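Local atomic coordinates of Atp-dependent DNA ligase (Psychromonas sp., PDB entry 4D05), a protein that catalyses the ATP-dependent sealing of breaks in DNA, probably joining nicked strands by way of a covalent enzyme-adenylate intermediate. Residues Ile30-Asn35 and Asn45-Pro50; Ser77-Ala80 and Gln86-Gln89; Gln7-Tyr12 and Gly154-His159; Tyr21-Lys26 and Val138-Leu143. All blocks are in the same frame, centred on the assembly; numbering follows the deposited sequence.

Contact 1: Ile30-Asn35 and Asn45-Pro50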
# COMPACT_ATOMS: atom_id res chain seq x y z
N ILE A 30 0.55 0.94 10.74
CA ILE A 30 1.24 -0.26 11.13
C ILE A 30 0.21 -1.37 11.23
O ILE A 30 -0.75 -1.26 12.01
CB ILE A 30 1.93 -0.08 12.51
CG1 ILE A 30 3.11 0.90 12.37
CG2 ILE A 30 2.44 -1.41 13.06
CD1 ILE A 30 4.25 0.39 11.51
N ARG A 31 0.39 -2.43 10.44
CA ARG A 31 -0.57 -3.51 10.45
C ARG A 31 -0.56 -4.23 11.79
O ARG A 31 0.50 -4.45 12.37
CB ARG A 31 -0.26 -4.51 9.36
CG ARG A 31 -1.38 -5.50 9.17
CD ARG A 31 -1.18 -6.41 7.99
NE ARG A 31 -2.28 -7.35 7.90
CZ ARG A 31 -2.77 -7.83 6.76
NH1 ARG A 31 -2.25 -7.50 5.62
NH2 ARG A 31 -3.77 -8.66 6.81
N ALA A 32 -1.73 -4.60 12.28
CA ALA A 32 -1.84 -5.37 13.52
C ALA A 32 -2.92 -6.43 13.36
O ALA A 32 -3.97 -6.18 12.76
CB ALA A 32 -2.16 -4.46 14.70
N TYR A 33 -2.65 -7.61 13.91
CA TYR A 33 -3.59 -8.70 13.97
C TYR A 33 -4.02 -8.85 15.42
O TYR A 33 -3.19 -9.04 16.32
CB TYR A 33 -2.91 -9.97 13.49
CG TYR A 33 -3.70 -11.23 13.66
CD1 TYR A 33 -4.67 -11.57 12.78
CD2 TYR A 33 -3.43 -12.11 14.69
CE1 TYR A 33 -5.39 -12.77 12.92
CE2 TYR A 33 -4.13 -13.29 14.84
CZ TYR A 33 -5.13 -13.59 13.96
OH TYR A 33 -5.85 -14.76 14.09
N TRP A 34 -5.32 -8.72 15.63
CA TRP A 34 -5.92 -8.96 16.95
C TRP A 34 -6.38 -10.38 17.03
O TRP A 34 -7.23 -10.83 16.26
CB TRP A 34 -7.09 -8.02 17.16
CG TRP A 34 -7.95 -8.28 18.36
CD1 TRP A 34 -9.17 -8.86 18.35
CD2 TRP A 34 -7.67 -7.95 19.73
NE1 TRP A 34 -9.69 -8.91 19.62
CE2 TRP A 34 -8.79 -8.36 20.49
CE3 TRP A 34 -6.60 -7.35 20.38
CZ2 TRP A 34 -8.85 -8.20 21.86
CZ3 TRP A 34 -6.66 -7.18 21.74
CH2 TRP A 34 -7.78 -7.60 22.47
N ASN A 35 -5.79 -11.13 17.96
CA ASN A 35 -6.08 -12.54 18.02
C ASN A 35 -7.19 -12.88 19.01
O ASN A 35 -7.42 -14.06 19.26
CB ASN A 35 -4.81 -13.35 18.33
CG ASN A 35 -4.28 -13.15 19.73
OD1 ASN A 35 -4.82 -12.40 20.49
ND2 ASN A 35 -3.21 -13.85 20.07
N ASN A 45 5.59 -9.82 16.48
CA ASN A 45 5.81 -9.18 17.76
C ASN A 45 4.49 -8.83 18.43
O ASN A 45 3.61 -8.27 17.80
CB ASN A 45 6.56 -7.84 17.57
CG ASN A 45 7.88 -7.97 16.83
OD1 ASN A 45 7.99 -7.63 15.64
ND2 ASN A 45 8.87 -8.44 17.52
N ILE A 46 4.37 -9.08 19.72
CA ILE A 46 3.19 -8.66 20.44
C ILE A 46 3.36 -7.18 20.83
O ILE A 46 4.31 -6.84 21.54
CB ILE A 46 2.95 -9.52 21.69
CG1 ILE A 46 2.79 -11.00 21.31
CG2 ILE A 46 1.74 -8.98 22.49
CD1 ILE A 46 2.92 -11.94 22.50
N PHE A 47 2.50 -6.31 20.30
CA PHE A 47 2.55 -4.88 20.67
C PHE A 47 2.28 -4.71 22.16
O PHE A 47 1.46 -5.45 22.73
CB PHE A 47 1.53 -4.05 19.90
CG PHE A 47 1.81 -3.96 18.42
CD1 PHE A 47 2.81 -3.14 17.94
CD2 PHE A 47 1.06 -4.70 17.52
CE1 PHE A 47 3.06 -3.06 16.58
CE2 PHE A 47 1.30 -4.61 16.15
CZ PHE A 47 2.30 -3.80 15.66
N THR A 48 2.93 -3.72 22.77
CA THR A 48 2.64 -3.44 24.17
C THR A 48 1.45 -2.47 24.26
O THR A 48 1.56 -1.35 24.81
CB THR A 48 3.87 -2.89 24.91
OG1 THR A 48 4.21 -1.61 24.39
CG2 THR A 48 5.07 -3.83 24.78
N ALA A 49 0.30 -2.90 23.76
CA ALA A 49 -0.87 -2.03 23.75
C ALA A 49 -1.38 -1.89 25.18
O ALA A 49 -1.61 -2.91 25.86
CB ALA A 49 -1.96 -2.58 22.89
N PRO A 50 -1.56 -0.66 25.63
CA PRO A 50 -2.11 -0.52 26.99
C PRO A 50 -3.46 -1.20 27.19
O PRO A 50 -4.26 -1.31 26.28
CB PRO A 50 -2.27 1.00 27.14
CG PRO A 50 -1.23 1.56 26.21
CD PRO A 50 -1.26 0.65 25.03
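A small hydrophobic contact, in which the ring of Phe47 is set against strand 30-34, joins the loop before helix 51-54 to one of the antiparallel-paired strands of a mixed sheet in the nucleotide-binding domain of this DNA ligase. Ile30 and Ala32, alternate residues of the strand, both turn their side chains toward the loop, and the ring reaches the two of them at once. Its CG is anti to the carbonyl carbon of Phe47 (chi1 -67°), which carries the ring out from the loop to the strand. Ala32 CB packs on Phe47 CE2 at 3.8 Å, approaching obliquely. The carbonyl of Arg31, between these two residues, lies near the ring plane at its edge, with O 3.8 Å from Phe47 CZ. Arg31 itself sends its side chain away from the loop, toward the bound AMP and a salt bridge with Asp63. Leu39 of strand 39-40 and Ala80 of helix 73-80 also touch the Phe47 side chain. An alanine in place of Phe47 would probably leave Ile30 and Ala32 without their common partner and open a gap between loop and strand. The tightest approach is made by the methyl CG2 of Ile30, which lies 3.5 Å from Phe47 CZ.

Contact 2: Ser77-Ala80 and Gln86-Gln89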
# COMPACT_ATOMS: atom_id res chain seq x y z
N SER A 77 4.19 4.73 13.91
CA SER A 77 5.24 3.72 13.94
C SER A 77 6.12 3.90 15.18
O SER A 77 6.45 2.92 15.85
CB SER A 77 6.11 3.85 12.67
OG SER A 77 7.12 2.83 12.64
N GLY A 78 6.45 5.14 15.52
CA GLY A 78 7.27 5.40 16.70
C GLY A 78 6.59 4.99 17.99
O GLY A 78 7.22 4.50 18.92
N ILE A 79 5.29 5.19 18.07
CA ILE A 79 4.56 4.76 19.26
C ILE A 79 4.49 3.23 19.30
O ILE A 79 4.74 2.60 20.33
CB ILE A 79 3.14 5.37 19.27
CG1 ILE A 79 3.19 6.89 19.38
CG2 ILE A 79 2.32 4.78 20.40
CD1 ILE A 79 1.87 7.57 19.00
N ALA A 80 4.11 2.62 18.19
CA ALA A 80 3.89 1.18 18.16
C ALA A 80 5.17 0.39 18.44
O ALA A 80 5.07 -0.71 19.00
CB ALA A 80 3.24 0.77 16.79
N GLN A 86 2.21 1.16 29.35
CA GLN A 86 1.53 2.27 30.01
C GLN A 86 1.78 3.57 29.27
O GLN A 86 1.74 4.65 29.84
CB GLN A 86 1.93 2.35 31.49
CG GLN A 86 1.45 1.09 32.26
CD GLN A 86 1.59 1.18 33.75
OE1 GLN A 86 2.37 1.96 34.28
NE2 GLN A 86 0.81 0.35 34.44
N ASN A 87 2.03 3.45 27.96
CA ASN A 87 2.36 4.60 27.14
C ASN A 87 1.11 5.37 26.73
O ASN A 87 0.31 4.88 25.94
CB ASN A 87 3.13 4.10 25.94
CG ASN A 87 3.52 5.18 24.97
OD1 ASN A 87 3.29 6.38 25.19
ND2 ASN A 87 4.18 4.76 23.89
N GLU A 88 0.94 6.57 27.27
CA GLU A 88 -0.27 7.37 27.01
C GLU A 88 -0.44 7.75 25.55
O GLU A 88 -1.55 8.09 25.12
CB GLU A 88 -0.24 8.62 27.89
CG GLU A 88 0.79 9.62 27.44
CD GLU A 88 0.98 10.75 28.44
OE1 GLU A 88 0.51 10.62 29.58
OE2 GLU A 88 1.59 11.78 28.07
N GLN A 89 0.64 7.70 24.78
CA GLN A 89 0.55 8.13 23.37
C GLN A 89 -0.37 7.26 22.53
O GLN A 89 -0.78 7.67 21.44
CB GLN A 89 1.93 8.23 22.74
CG GLN A 89 2.78 9.26 23.49
CD GLN A 89 4.13 9.48 22.86
OE1 GLN A 89 4.24 9.67 21.62
NE2 GLN A 89 5.18 9.48 23.70
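Van der Waals contact made by Ile79 of helix 73-80 carries this pairing, in which the aliphatic side chain meets both Asn87 and Gln89. With CG1 anti to its own carbonyl carbon (chi1 -64°), Ile79 sends its longer branch to Gln89, where CD1 lies 3.8 Å from Gln89 CB and 3.6 Å from Gln89 O. The extended Gln89 side chain runs on past this branch, leaving OE1 3.7 Å from Ile79 CG1. The side chains of Ile79 and Asn87 cross at about a right angle, with Ile79 CG2 4.0 Å from Asn87 ND2. A serine in place of Ile79 would probably open a gap beside Gln89 CB and leave the Asn87 amide without its apolar neighbour.

The hydrogen bond lies within 86-89. Asn87 OD1 accepts from Gln89 N at 3.0 Å, forming an Asx turn that leads into the 3-10 segment; the donor stands 54° out of the carbonyl plane, above it. This bond also restrains the rotation of the Asn87 amide that faces Ile79.

Trp90, Gln92 and Ile93 touch Ile79 as well, so the end of helix 73-80 packs against the connection that leads into strand 94-99.

Contact 3: Gln7-Tyr12 and Gly154-His159; sequences QLATNY and GLMLHH. With AMP (adenosine monophosphate), chain H.
Apolar contacts join 7-12 and 154-159 at two places. Ala9 CB meets the terminal methyl of Met156, a selenomethionine, with CE 3.6 Å away. Although the Met156 side chain starts out away from strand 8-11, bends at chi2 (-71°) and chi3 (-52°) fold its methyl back to Ala9. Farther along, Leu157 CD2 comes to the edge of the Tyr12 ring, 4.3 Å from CE1 and close to the ring plane.

Gln7 and His158 are joined through a water. Directly, Gln7 NE2 only packs near the ring, 3.6 Å from His158 CE1, with the amide and imidazole planes 72° apart. The water makes the link: Gln7 NE2 donates to it at 3.0 Å, and it is hydrogen-bonded to His158 NE2 at 2.7 Å, in the plane of the imidazole. The carbonyl end of the same amide is held by the backbone N of Gln165, while Phe107 stacks on the His158 ring.

Ligand contact falls to Met156, whose CG packs 3.4 Å from AMP C6 while its CE is 4.1 Å from AMP N3. The folded side chain therefore lies between adenine and Ala9.

Strand 173-175 runs between the two strands in the sheet, so they meet through side chains rather than backbone pairing. Such a sheet, with a hydrophobic side chain laid against the adenine, is characteristic of the adenylation domain of ATP-dependent DNA ligases.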
# COMPACT_ATOMS: atom_id res chain seq x y z
N GLN A 7 -3.96 -12.44 5.38
CA GLN A 7 -4.15 -12.38 3.93
C GLN A 7 -3.38 -11.25 3.40
O GLN A 7 -3.38 -10.20 4.04
CB GLN A 7 -5.61 -12.10 3.59
CG GLN A 7 -5.91 -12.07 2.11
CD GLN A 7 -7.42 -12.31 1.91
OE1 GLN A 7 -7.87 -13.37 1.52
NE2 GLN A 7 -8.16 -11.34 2.23
N LEU A 8 -2.74 -11.44 2.24
CA LEU A 8 -1.95 -10.41 1.59
C LEU A 8 -2.49 -9.98 0.21
O LEU A 8 -3.08 -10.76 -0.57
CB LEU A 8 -0.49 -10.83 1.43
CG LEU A 8 0.26 -11.44 2.62
CD1 LEU A 8 1.65 -11.78 2.14
CD2 LEU A 8 0.31 -10.49 3.86
N ALA A 9 -2.27 -8.70 -0.09
CA ALA A 9 -2.84 -8.10 -1.30
C ALA A 9 -1.94 -8.29 -2.51
O ALA A 9 -0.70 -8.29 -2.41
CB ALA A 9 -3.07 -6.64 -1.10
N THR A 10 -2.59 -8.41 -3.66
CA THR A 10 -1.93 -8.35 -4.98
C THR A 10 -2.12 -6.98 -5.66
O THR A 10 -2.71 -6.10 -5.07
CB THR A 10 -2.46 -9.44 -5.90
OG1 THR A 10 -3.90 -9.36 -5.97
CG2 THR A 10 -2.03 -10.82 -5.37
N ASN A 11 -1.59 -6.80 -6.88
CA ASN A 11 -1.76 -5.51 -7.56
C ASN A 11 -3.03 -5.39 -8.38
O ASN A 11 -3.52 -6.38 -8.91
CB ASN A 11 -0.58 -5.20 -8.47
CG ASN A 11 0.64 -4.85 -7.69
OD1 ASN A 11 0.56 -4.40 -6.56
ND2 ASN A 11 1.79 -5.04 -8.31
N TYR A 12 -3.55 -4.18 -8.46
CA TYR A 12 -4.70 -3.87 -9.30
C TYR A 12 -4.53 -4.41 -10.73
O TYR A 12 -3.43 -4.35 -11.32
CB TYR A 12 -4.89 -2.35 -9.34
CG TYR A 12 -6.00 -1.91 -10.24
CD1 TYR A 12 -7.32 -2.02 -9.85
CD2 TYR A 12 -5.72 -1.37 -11.48
CE1 TYR A 12 -8.34 -1.66 -10.67
CE2 TYR A 12 -6.72 -0.99 -12.31
CZ TYR A 12 -8.04 -1.12 -11.89
OH TYR A 12 -9.05 -0.73 -12.71
N GLY A 154 -3.76 5.77 -1.25
CA GLY A 154 -4.30 5.05 -2.38
C GLY A 154 -5.58 4.34 -1.98
O GLY A 154 -6.23 4.74 -1.01
N LEU A 155 -5.93 3.31 -2.75
CA LEU A 155 -7.15 2.54 -2.49
C LEU A 155 -6.85 1.05 -2.38
O LEU A 155 -5.83 0.57 -2.87
CB LEU A 155 -8.16 2.75 -3.64
CG LEU A 155 -8.60 4.19 -3.84
CD1 LEU A 155 -9.47 4.32 -5.11
CD2 LEU A 155 -9.34 4.62 -2.64
N MSE A 156 -7.75 0.32 -1.74
CA MSE A 156 -7.76 -1.11 -1.74
C MSE A 156 -9.10 -1.61 -2.26
O MSE A 156 -10.12 -1.00 -2.00
CB MSE A 156 -7.58 -1.67 -0.31
CG MSE A 156 -6.32 -1.19 0.41
SE MSE A 156 -4.67 -1.98 -0.34
CE MSE A 156 -5.20 -3.87 -0.27
N LEU A 157 -9.07 -2.74 -2.97
CA LEU A 157 -10.25 -3.38 -3.52
C LEU A 157 -10.33 -4.81 -2.97
O LEU A 157 -9.35 -5.55 -2.99
CB LEU A 157 -10.16 -3.45 -5.04
CG LEU A 157 -10.33 -2.10 -5.78
CD1 LEU A 157 -9.04 -1.29 -5.83
CD2 LEU A 157 -10.80 -2.32 -7.18
N HIS A 158 -11.52 -5.21 -2.54
CA HIS A 158 -11.69 -6.57 -2.01
C HIS A 158 -13.00 -7.14 -2.53
O HIS A 158 -14.07 -6.57 -2.33
CB HIS A 158 -11.69 -6.49 -0.49
CG HIS A 158 -11.49 -7.81 0.19
ND1 HIS A 158 -11.16 -7.89 1.53
CD2 HIS A 158 -11.59 -9.07 -0.25
CE1 HIS A 158 -11.02 -9.16 1.86
NE2 HIS A 158 -11.31 -9.90 0.81
N HIS A 159 -12.91 -8.24 -3.26
CA HIS A 159 -14.06 -8.85 -3.89
C HIS A 159 -15.11 -9.24 -2.84
O HIS A 159 -14.80 -9.90 -1.83
CB HIS A 159 -13.61 -10.05 -4.72
CG HIS A 159 -14.62 -10.51 -5.72
ND1 HIS A 159 -15.80 -11.10 -5.35
CD2 HIS A 159 -14.62 -10.46 -7.07
CE1 HIS A 159 -16.49 -11.41 -6.44
NE2 HIS A 159 -15.80 -11.02 -7.50
P AMP H . 0.92 -0.70 0.69
O1P AMP H . 1.57 -1.25 -0.56
O2P AMP H . 1.68 -0.05 1.83
O5' AMP H . -0.07 -1.82 1.21
C5' AMP H . -0.88 -1.42 2.29
C4' AMP H . -0.81 -2.52 3.30
O4' AMP H . -1.64 -2.24 4.42
C3' AMP H . -1.32 -3.76 2.64
O3' AMP H . -0.40 -4.78 3.04
C2' AMP H . -2.69 -3.96 3.23
O2' AMP H . -2.67 -5.39 3.38
C1' AMP H . -2.79 -3.06 4.50
N9 AMP H . -3.92 -2.08 4.39
C8 AMP H . -3.95 -0.73 4.57
N7 AMP H . -5.17 -0.19 4.34
C5 AMP H . -5.96 -1.25 4.05
C6 AMP H . -7.36 -1.42 3.65
N6 AMP H . -8.16 -0.34 3.58
N1 AMP H . -7.78 -2.67 3.43
C2 AMP H . -6.97 -3.74 3.45
N3 AMP H . -5.69 -3.67 3.78
C4 AMP H . -5.15 -2.47 4.08
O HOH W 1 -10.86 -12.53 1.46

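Contact 4: Tyr21-Lys26 and Val138-Leu143. With AMP (adenosine monophosphate), chain H.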
# COMPACT_ATOMS: atom_id res chain seq x y z
N TYR A 21 -16.30 -5.29 -6.31
CA TYR A 21 -15.32 -5.04 -5.25
C TYR A 21 -15.72 -3.94 -4.30
O TYR A 21 -16.19 -2.87 -4.71
CB TYR A 21 -13.98 -4.63 -5.86
CG TYR A 21 -13.38 -5.74 -6.64
CD1 TYR A 21 -13.83 -6.01 -7.92
CD2 TYR A 21 -12.40 -6.54 -6.10
CE1 TYR A 21 -13.32 -7.04 -8.63
CE2 TYR A 21 -11.88 -7.58 -6.81
CZ TYR A 21 -12.35 -7.83 -8.09
OH TYR A 21 -11.88 -8.87 -8.84
N TYR A 22 -15.48 -4.17 -3.01
CA TYR A 22 -15.56 -3.11 -2.04
C TYR A 22 -14.26 -2.31 -2.06
O TYR A 22 -13.16 -2.88 -2.03
CB TYR A 22 -15.83 -3.66 -0.62
CG TYR A 22 -17.31 -3.99 -0.47
CD1 TYR A 22 -18.23 -2.99 -0.17
CD2 TYR A 22 -17.77 -5.27 -0.68
CE1 TYR A 22 -19.60 -3.28 -0.05
CE2 TYR A 22 -19.11 -5.57 -0.57
CZ TYR A 22 -20.02 -4.58 -0.27
OH TYR A 22 -21.36 -4.90 -0.16
N VAL A 23 -14.40 -0.99 -2.07
CA VAL A 23 -13.27 -0.08 -2.21
C VAL A 23 -13.10 0.70 -0.93
O VAL A 23 -14.06 1.25 -0.39
CB VAL A 23 -13.49 0.89 -3.40
CG1 VAL A 23 -12.30 1.79 -3.58
CG2 VAL A 23 -13.81 0.09 -4.63
N SER A 24 -11.85 0.76 -0.45
CA SER A 24 -11.54 1.45 0.78
C SER A 24 -10.24 2.22 0.60
O SER A 24 -9.48 1.98 -0.33
CB SER A 24 -11.39 0.41 1.93
OG SER A 24 -10.33 -0.48 1.64
N GLU A 25 -9.99 3.15 1.50
CA GLU A 25 -8.72 3.91 1.48
C GLU A 25 -7.57 3.07 2.01
O GLU A 25 -7.65 2.47 3.10
CB GLU A 25 -8.86 5.18 2.31
CG GLU A 25 -7.61 6.08 2.24
CD GLU A 25 -7.76 7.42 2.91
OE1 GLU A 25 -8.92 7.87 3.07
OE2 GLU A 25 -6.72 8.03 3.29
N LYS A 26 -6.49 3.01 1.25
CA LYS A 26 -5.26 2.35 1.69
C LYS A 26 -4.62 3.26 2.76
O LYS A 26 -4.27 4.39 2.48
CB LYS A 26 -4.34 2.22 0.48
CG LYS A 26 -3.07 1.41 0.69
CD LYS A 26 -2.33 1.37 -0.65
CE LYS A 26 -1.20 0.31 -0.64
NZ LYS A 26 -0.18 0.84 0.26
N VAL A 138 -13.59 4.68 -14.50
CA VAL A 138 -13.39 6.11 -14.51
C VAL A 138 -13.68 6.71 -13.13
O VAL A 138 -12.93 7.55 -12.61
CB VAL A 138 -14.24 6.79 -15.61
CG1 VAL A 138 -14.19 8.29 -15.42
CG2 VAL A 138 -13.71 6.38 -16.97
N ALA A 139 -14.78 6.28 -12.51
CA ALA A 139 -15.11 6.77 -11.19
C ALA A 139 -14.09 6.34 -10.11
O ALA A 139 -13.77 7.08 -9.20
CB ALA A 139 -16.51 6.30 -10.82
N LEU A 140 -13.54 5.16 -10.29
CA LEU A 140 -12.55 4.62 -9.38
C LEU A 140 -11.27 5.47 -9.43
O LEU A 140 -10.68 5.82 -8.38
CB LEU A 140 -12.25 3.18 -9.78
CG LEU A 140 -11.21 2.48 -8.91
CD1 LEU A 140 -11.75 2.24 -7.52
CD2 LEU A 140 -10.73 1.18 -9.59
N PHE A 141 -10.85 5.85 -10.64
CA PHE A 141 -9.61 6.61 -10.80
C PHE A 141 -9.85 8.06 -10.37
O PHE A 141 -8.94 8.75 -9.93
CB PHE A 141 -9.13 6.56 -12.25
CG PHE A 141 -8.40 5.30 -12.65
CD1 PHE A 141 -8.42 4.16 -11.88
CD2 PHE A 141 -7.64 5.29 -13.83
CE1 PHE A 141 -7.72 3.02 -12.26
CE2 PHE A 141 -6.94 4.14 -14.22
CZ PHE A 141 -7.00 3.00 -13.40
N ASP A 142 -11.08 8.55 -10.50
CA ASP A 142 -11.40 9.87 -9.96
C ASP A 142 -11.28 9.84 -8.43
O ASP A 142 -10.72 10.77 -7.83
CB ASP A 142 -12.82 10.31 -10.41
CG ASP A 142 -13.02 11.84 -10.41
OD1 ASP A 142 -12.08 12.60 -10.68
OD2 ASP A 142 -14.18 12.27 -10.17
N LEU A 143 -11.85 8.81 -7.82
CA LEU A 143 -11.75 8.62 -6.36
C LEU A 143 -10.29 8.52 -5.93
O LEU A 143 -9.90 9.13 -4.94
CB LEU A 143 -12.53 7.38 -5.92
CG LEU A 143 -12.36 7.02 -4.45
CD1 LEU A 143 -12.81 8.13 -3.52
CD2 LEU A 143 -13.12 5.76 -4.19
P AMP H . 0.92 -0.70 0.69
O1P AMP H . 1.57 -1.25 -0.56
O2P AMP H . 1.68 -0.05 1.83
O5' AMP H . -0.07 -1.82 1.21
C5' AMP H . -0.88 -1.42 2.29
C4' AMP H . -0.81 -2.52 3.30
O4' AMP H . -1.64 -2.24 4.42
C3' AMP H . -1.32 -3.76 2.64
O3' AMP H . -0.40 -4.78 3.04
C2' AMP H . -2.69 -3.96 3.23
O2' AMP H . -2.67 -5.39 3.38
C1' AMP H . -2.79 -3.06 4.50
N9 AMP H . -3.92 -2.08 4.39
C8 AMP H . -3.95 -0.73 4.57
N7 AMP H . -5.17 -0.19 4.34
C5 AMP H . -5.96 -1.25 4.05
C6 AMP H . -7.36 -1.42 3.65
N6 AMP H . -8.16 -0.34 3.58
N1 AMP H . -7.78 -2.67 3.43
C2 AMP H . -6.97 -3.74 3.45
N3 AMP H . -5.69 -3.67 3.78
C4 AMP H . -5.15 -2.47 4.08
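Val23 CG1 and the CG atoms of Leu140 and Leu143 are all anti to their backbone N (chi1 -178° for Val23), turning the valine methyl to helix 137-149, where both leucines meet it. Leu140 CD1 lies 4.0 Å from Val23 CG1, the two side chains meeting at a slant, whereas Leu143 comes tip to tip, its CD2 4.1 Å from the same methyl. Leu155 and Leu175 of the sheet also touch Leu140, extending the apolar layer between helix and sheet.

Ser24, next along the strand, points away from the helix and toward the nucleotide. The adenine amino group N6 donates to Ser24 OG at 2.9 Å and to the backbone O of Glu25, also at 2.9 Å; the N-H...O angles, 142° and 143°, are almost equally bent. Met156 lies against the side chains of both Ser24 and Lys26. The Lys26 chain is extended up to its last torsion, where it bends to bring NZ to AMP.

Lys26 NZ is covalently bonded to AMP P at 1.9 Å. The segment 21-26, backed by the leucines, thus carries the enzyme-adenylate, a lysyl phosphoramidate from which ligases of this family pass AMP to the 5' phosphate of nicked DNA.

All four contacts lie in the N-terminal nucleotidyltransferase part of the ligase, on two sheets; contacts 1, 3 and 4 hold AMP-pocket residues, while contact 2 lies farther out. Contacts 3 and 4, with centres 11 Å apart, share one sheet, where strands 21-26 and 154-159 are neighbours, and both touch AMP. Contacts 1 and 2, 12 Å apart between centres, belong to the other sheet and its flanking helix 73-80. Contact 3 spans the longest chain interval and encloses contact 4, within which contacts 1 and 2 follow in series. Although the centres of contacts 1 and 4 are 28 Å apart, one short connection joins the segment bearing Lys26 to the strand of Arg31.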